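Local coordinates for transcriptional regulator (Thermus thermophilus, PDB 2H0A), which probably regulates transcription, as a CcpA-type repressor with a periplasmic binding protein-like domain, at residues A[109-123]-A[148-162]. Residues are numbered along the deposited sequence; the frame is centred on the assembly and turned at random.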
loop_
_atom_site.group_PDB
_atom_site.type_symbol
_atom_site.label_atom_id
_atom_site.label_comp_id
_atom_site.label_asym_id
_atom_site.label_seq_id
_atom_site.Cartn_x
_atom_site.Cartn_y
_atom_site.Cartn_z
ATOM N N LEU A 109 -17.893 20.814 -10.215
ATOM C CA LEU A 109 -18.912 20.107 -9.449
ATOM C C LEU A 109 -19.998 21.068 -9.000
ATOM O O LEU A 109 -21.152 20.682 -8.814
ATOM C CB LEU A 109 -18.273 19.444 -8.235
ATOM C CG LEU A 109 -18.169 17.919 -8.231
ATOM C CD1 LEU A 109 -17.899 17.400 -9.621
ATOM C CD2 LEU A 109 -17.072 17.505 -7.263
ATOM N N ALA A 110 -19.612 22.327 -8.835
ATOM C CA ALA A 110 -20.530 23.375 -8.427
ATOM C C ALA A 110 -21.632 23.598 -9.460
ATOM O O ALA A 110 -22.508 24.429 -9.266
ATOM C CB ALA A 110 -19.761 24.658 -8.219
ATOM N N ARG A 111 -21.601 22.853 -10.553
ATOM C CA ARG A 111 -22.598 23.034 -11.595
ATOM C C ARG A 111 -23.631 21.919 -11.599
ATOM O O ARG A 111 -24.424 21.808 -12.534
ATOM C CB ARG A 111 -21.902 23.093 -12.953
ATOM C CG ARG A 111 -20.707 24.040 -13.002
ATOM C CD ARG A 111 -19.972 23.920 -14.321
ATOM N NE ARG A 111 -20.867 24.222 -15.431
ATOM C CZ ARG A 111 -20.672 23.830 -16.684
ATOM N NH1 ARG A 111 -19.604 23.111 -16.998
ATOM N NH2 ARG A 111 -21.559 24.149 -17.619
ATOM N N PHE A 112 -23.627 21.103 -10.548
ATOM C CA PHE A 112 -24.555 19.977 -10.448
ATOM C C PHE A 112 -25.460 19.980 -9.220
ATOM O O PHE A 112 -25.134 20.551 -8.184
ATOM C CB PHE A 112 -23.785 18.650 -10.454
ATOM C CG PHE A 112 -22.924 18.450 -11.659
ATOM C CD1 PHE A 112 -21.739 19.166 -11.812
ATOM C CD2 PHE A 112 -23.296 17.543 -12.641
ATOM C CE1 PHE A 112 -20.934 18.979 -12.932
ATOM C CE2 PHE A 112 -22.506 17.344 -13.761
ATOM C CZ PHE A 112 -21.316 18.065 -13.910
ATOM N N PRO A 113 -26.623 19.328 -9.334
ATOM C CA PRO A 113 -27.610 19.218 -8.254
ATOM C C PRO A 113 -27.113 18.267 -7.150
ATOM O O PRO A 113 -26.249 17.419 -7.393
ATOM C CB PRO A 113 -28.839 18.660 -8.969
ATOM C CG PRO A 113 -28.670 19.146 -10.373
ATOM C CD PRO A 113 -27.215 18.931 -10.623
ATOM N N GLY A 114 -27.659 18.409 -5.944
ATOM C CA GLY A 114 -27.257 17.546 -4.849
ATOM C C GLY A 114 -25.990 18.017 -4.160
ATOM O O GLY A 114 -25.129 18.615 -4.807
ATOM N N PRO A 115 -25.840 17.750 -2.847
ATOM C CA PRO A 115 -24.682 18.136 -2.031
ATOM C C PRO A 115 -23.346 17.611 -2.546
ATOM O O PRO A 115 -23.243 16.496 -3.046
ATOM C CB PRO A 115 -25.028 17.572 -0.662
ATOM C CG PRO A 115 -25.813 16.351 -1.015
ATOM C CD PRO A 115 -26.731 16.866 -2.078
ATOM N N ILE A 116 -22.319 18.430 -2.404
ATOM C CA ILE A 116 -20.987 18.085 -2.858
ATOM C C ILE A 116 -20.110 17.594 -1.700
ATOM O O ILE A 116 -19.962 18.278 -0.678
ATOM C CB ILE A 116 -20.332 19.305 -3.511
ATOM C CG1 ILE A 116 -21.197 19.775 -4.686
ATOM C CG2 ILE A 116 -18.918 18.962 -3.938
ATOM C CD1 ILE A 116 -20.850 21.154 -5.208
ATOM N N PHE A 117 -19.546 16.399 -1.866
ATOM C CA PHE A 117 -18.681 15.802 -0.856
ATOM C C PHE A 117 -17.284 15.682 -1.431
ATOM O O PHE A 117 -17.094 15.716 -2.646
ATOM C CB PHE A 117 -19.159 14.400 -0.462
ATOM C CG PHE A 117 -20.530 14.362 0.142
ATOM C CD1 PHE A 117 -21.657 14.304 -0.663
ATOM C CD2 PHE A 117 -20.692 14.378 1.524
ATOM C CE1 PHE A 117 -22.922 14.257 -0.112
ATOM C CE2 PHE A 117 -21.956 14.332 2.090
ATOM C CZ PHE A 117 -23.077 14.271 1.266
ATOM N N ALA A 118 -16.308 15.523 -0.548
ATOM C CA ALA A 118 -14.927 15.392 -0.962
ATOM C C ALA A 118 -14.213 14.325 -0.140
ATOM O O ALA A 118 -14.546 14.084 1.030
ATOM C CB ALA A 118 -14.214 16.728 -0.818
ATOM N N ILE A 119 -13.236 13.679 -0.769
ATOM C CA ILE A 119 -12.452 12.649 -0.110
ATOM C C ILE A 119 -11.012 13.150 -0.044
ATOM O O ILE A 119 -10.432 13.542 -1.059
ATOM C CB ILE A 119 -12.505 11.300 -0.883
ATOM C CG1 ILE A 119 -13.960 10.879 -1.101
ATOM C CG2 ILE A 119 -11.786 10.212 -0.091
ATOM C CD1 ILE A 119 -14.125 9.572 -1.818
ATOM N N ALA A 120 -10.454 13.154 1.163
ATOM C CA ALA A 120 -9.090 13.606 1.381
ATOM C C ALA A 120 -8.201 12.425 1.748
ATOM O O ALA A 120 -8.490 11.680 2.686
ATOM C CB ALA A 120 -9.067 14.649 2.487
ATOM N N VAL A 121 -7.120 12.255 0.999
ATOM C CA VAL A 121 -6.191 11.161 1.247
ATOM C C VAL A 121 -5.224 11.512 2.375
ATOM O O VAL A 121 -4.572 12.559 2.351
ATOM C CB VAL A 121 -5.397 10.816 -0.020
ATOM C CG1 VAL A 121 -4.452 9.662 0.257
ATOM C CG2 VAL A 121 -6.360 10.468 -1.147
ATOM N N GLU A 122 -5.143 10.620 3.358
ATOM C CA GLU A 122 -4.294 10.812 4.527
ATOM C C GLU A 122 -3.267 9.691 4.684
ATOM O O GLU A 122 -3.530 8.682 5.341
ATOM C CB GLU A 122 -5.176 10.883 5.781
ATOM C CG GLU A 122 -4.446 11.184 7.085
ATOM C CD GLU A 122 -3.983 12.624 7.181
ATOM O OE1 GLU A 122 -4.832 13.535 7.065
ATOM O OE2 GLU A 122 -2.769 12.846 7.378
ATOM N N GLU A 123 -2.100 9.866 4.075
ATOM C CA GLU A 123 -1.033 8.875 4.180
ATOM C C GLU A 123 0.060 9.397 5.106
ATOM O O GLU A 123 0.578 10.500 4.907
ATOM C CB GLU A 123 -0.435 8.570 2.807
ATOM C CG GLU A 123 -1.321 7.717 1.917
ATOM C CD GLU A 123 -1.762 6.433 2.594
ATOM O OE1 GLU A 123 -1.000 5.908 3.435
ATOM O OE2 GLU A 123 -2.866 5.943 2.274
ATOM N N ALA A 148 -18.520 30.140 -5.969
ATOM C CA ALA A 148 -19.658 29.730 -6.780
ATOM C C ALA A 148 -20.972 29.739 -6.000
ATOM O O ALA A 148 -22.016 29.348 -6.529
ATOM C CB ALA A 148 -19.403 28.353 -7.360
ATOM N N GLY A 149 -20.915 30.183 -4.746
ATOM C CA GLY A 149 -22.108 30.240 -3.915
ATOM C C GLY A 149 -22.457 28.965 -3.161
ATOM O O GLY A 149 -23.426 28.934 -2.393
ATOM N N ARG A 150 -21.672 27.911 -3.370
ATOM C CA ARG A 150 -21.913 26.632 -2.714
ATOM C C ARG A 150 -20.726 26.232 -1.846
ATOM O O ARG A 150 -20.110 25.192 -2.073
ATOM C CB ARG A 150 -22.162 25.555 -3.762
ATOM C CG ARG A 150 -23.136 25.982 -4.850
ATOM C CD ARG A 150 -23.350 24.877 -5.879
ATOM N NE ARG A 150 -23.886 23.659 -5.273
ATOM C CZ ARG A 150 -24.217 22.573 -5.959
ATOM N NH1 ARG A 150 -24.062 22.549 -7.276
ATOM N NH2 ARG A 150 -24.720 21.518 -5.338
ATOM N N PRO A 151 -20.399 27.051 -0.833
ATOM C CA PRO A 151 -19.277 26.774 0.067
ATOM C C PRO A 151 -19.291 25.376 0.681
ATOM O O PRO A 151 -20.349 24.832 1.011
ATOM C CB PRO A 151 -19.386 27.883 1.112
ATOM C CG PRO A 151 -20.837 28.200 1.119
ATOM C CD PRO A 151 -21.184 28.196 -0.347
ATOM N N PHE A 152 -18.094 24.810 0.822
ATOM C CA PHE A 152 -17.892 23.474 1.371
ATOM C C PHE A 152 -17.898 23.489 2.902
ATOM O O PHE A 152 -17.772 24.540 3.529
ATOM C CB PHE A 152 -16.552 22.910 0.868
ATOM C CG PHE A 152 -16.405 21.421 1.037
ATOM C CD1 PHE A 152 -17.152 20.539 0.258
ATOM C CD2 PHE A 152 -15.518 20.900 1.971
ATOM C CE1 PHE A 152 -17.014 19.158 0.406
ATOM C CE2 PHE A 152 -15.373 19.520 2.127
ATOM C CZ PHE A 152 -16.121 18.649 1.343
ATOM N N SER A 153 -18.042 22.311 3.494
ATOM C CA SER A 153 -18.055 22.180 4.938
ATOM C C SER A 153 -17.373 20.877 5.323
ATOM O O SER A 153 -17.462 19.888 4.607
ATOM C CB SER A 153 -19.493 22.186 5.457
ATOM O OG SER A 153 -19.516 22.006 6.862
ATOM N N PRO A 154 -16.676 20.861 6.464
ATOM C CA PRO A 154 -15.992 19.643 6.903
ATOM C C PRO A 154 -16.938 18.483 7.208
ATOM O O PRO A 154 -16.500 17.342 7.354
ATOM C CB PRO A 154 -15.215 20.113 8.130
ATOM C CG PRO A 154 -16.060 21.210 8.661
ATOM C CD PRO A 154 -16.448 21.958 7.418
ATOM N N ASP A 155 -18.234 18.768 7.300
ATOM C CA ASP A 155 -19.198 17.710 7.577
ATOM C C ASP A 155 -19.549 16.956 6.294
ATOM O O ASP A 155 -20.346 16.023 6.314
ATOM C CB ASP A 155 -20.468 18.277 8.212
ATOM C CG ASP A 155 -21.344 19.003 7.213
ATOM O OD1 ASP A 155 -20.883 20.019 6.649
ATOM O OD2 ASP A 155 -22.495 18.555 6.991
ATOM N N ARG A 156 -18.957 17.374 5.180
ATOM C CA ARG A 156 -19.183 16.718 3.894
ATOM C C ARG A 156 -17.852 16.210 3.367
ATOM O O ARG A 156 -17.713 15.860 2.200
ATOM C CB ARG A 156 -19.832 17.682 2.891
ATOM C CG ARG A 156 -21.334 17.778 3.067
ATOM C CD ARG A 156 -21.963 18.779 2.133
ATOM N NE ARG A 156 -21.577 20.136 2.482
ATOM C CZ ARG A 156 -21.114 21.022 1.607
ATOM N NH1 ARG A 156 -20.988 20.685 0.325
ATOM N NH2 ARG A 156 -20.753 22.229 2.019
ATOM N N LEU A 157 -16.876 16.173 4.265
ATOM C CA LEU A 157 -15.534 15.702 3.961
ATOM C C LEU A 157 -15.309 14.323 4.565
ATOM O O LEU A 157 -15.905 13.974 5.584
ATOM C CB LEU A 157 -14.497 16.651 4.552
ATOM C CG LEU A 157 -13.042 16.223 4.403
ATOM C CD1 LEU A 157 -12.608 16.393 2.957
ATOM C CD2 LEU A 157 -12.178 17.053 5.307
ATOM N N TYR A 158 -14.447 13.538 3.929
ATOM C CA TYR A 158 -14.127 12.219 4.444
ATOM C C TYR A 158 -12.643 12.013 4.269
ATOM O O TYR A 158 -12.097 12.252 3.197
ATOM C CB TYR A 158 -14.874 11.122 3.695
ATOM C CG TYR A 158 -14.809 9.779 4.397
ATOM C CD1 TYR A 158 -15.636 9.494 5.477
ATOM C CD2 TYR A 158 -13.921 8.793 3.975
ATOM C CE1 TYR A 158 -15.587 8.270 6.112
ATOM C CE2 TYR A 158 -13.864 7.562 4.609
ATOM C CZ TYR A 158 -14.701 7.307 5.676
ATOM O OH TYR A 158 -14.652 6.077 6.303
ATOM N N ILE A 159 -11.992 11.576 5.337
ATOM C CA ILE A 159 -10.563 11.335 5.299
ATOM C C ILE A 159 -10.316 9.829 5.317
ATOM O O ILE A 159 -10.932 9.097 6.099
ATOM C CB ILE A 159 -9.871 11.999 6.512
ATOM C CG1 ILE A 159 -10.298 13.470 6.603
ATOM C CG2 ILE A 159 -8.358 11.896 6.371
ATOM C CD1 ILE A 159 -9.833 14.178 7.855
ATOM N N THR A 160 -9.422 9.367 4.451
ATOM C CA THR A 160 -9.109 7.946 4.378
ATOM C C THR A 160 -7.780 7.684 3.664
ATOM O O THR A 160 -7.011 8.608 3.421
ATOM C CB THR A 160 -10.267 7.168 3.681
ATOM O OG1 THR A 160 -9.970 5.769 3.676
ATOM C CG2 THR A 160 -10.479 7.654 2.256
ATOM N N ARG A 161 -7.507 6.424 3.340
ATOM C CA ARG A 161 -6.261 6.055 2.673
ATOM C C ARG A 161 -6.437 6.049 1.161
ATOM O O ARG A 161 -7.559 6.047 0.654
ATOM C CB ARG A 161 -5.796 4.670 3.120
ATOM C CG ARG A 161 -5.942 4.370 4.610
ATOM C CD ARG A 161 -4.835 4.965 5.451
ATOM N NE ARG A 161 -3.508 4.634 4.938
ATOM C CZ ARG A 161 -3.077 3.403 4.665
ATOM N NH1 ARG A 161 -3.872 2.358 4.852
ATOM N NH2 ARG A 161 -1.844 3.216 4.203
ATOM N N HIS A 162 -5.312 6.035 0.451
ATOM C CA HIS A 162 -5.311 6.037 -1.005
ATOM C C HIS A 162 -5.585 4.634 -1.543
ATOM O O HIS A 162 -4.681 3.926 -1.959
ATOM C CB HIS A 162 -3.967 6.578 -1.510
ATOM C CG HIS A 162 -3.835 6.601 -3.004
ATOM N ND1 HIS A 162 -3.125 5.650 -3.704
ATOM C CD2 HIS A 162 -4.316 7.467 -3.929
ATOM C CE1 HIS A 162 -3.173 5.927 -4.996
ATOM N NE2 HIS A 162 -3.889 7.023 -5.159
#
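R150 reaches into the loop before strand 116-121 and meets its backbone carbonyls with the edge of the guanidinium. R150 NH1 hydrogen-bonds to A110 O at 3.1 Å, a donor that sits above that carbonyl plane although the oxygen is near the guanidinium plane. NH2 also makes weak bonds to F112 O and G114 O. I116 CD1 rests over the centre of one guanidinium face of R150, 3.7 Å above the plane. The R150 chain is extended at chi2 (180°) and bends at chi3 (60°), which turns the flat group across the I116 side chain. With an alanine in place of R150, the carbonyls of A110, F112 and G114 would probably lose their guanidinium donors, and I116 CD1 the flat group it rests on.

R156 crosses F117 at about a right angle. R156 CG lies 3.6 Å from F117 CE2, and CD sits over a ring face. The R156 guanidinium bridges two backbone oxygens: NH1 bonds weakly to I116 O, while NH2 uses a lone pair of P151 O. F152 brings its ring edge to I116 O, and F152 CZ lies 3.5 Å from A118 CB.

Further on, the backbones pair in parallel from A118 N to R156 O through to E122 N to T160 O. I119 and T160 lie side by side, pointing the same way, and meet through their CG2 methyls. At the far end, the E123 and R161 side chains cross at about a right angle and form a salt bridge, carboxylate and guanidinium planes 61° apart. E123 OE1 takes R161 NH2 at 2.9 Å on its syn lone pair, and E123 OE2 takes H162 N on its anti one.

Helix 133-147 joins the two strands and packs on I116, F152 and L157. This is a beta-alpha-beta crossover, with 157-160 as an edge strand of the sheet within this chain, in a Rossmann-like lobe of the periplasmic binding protein fold.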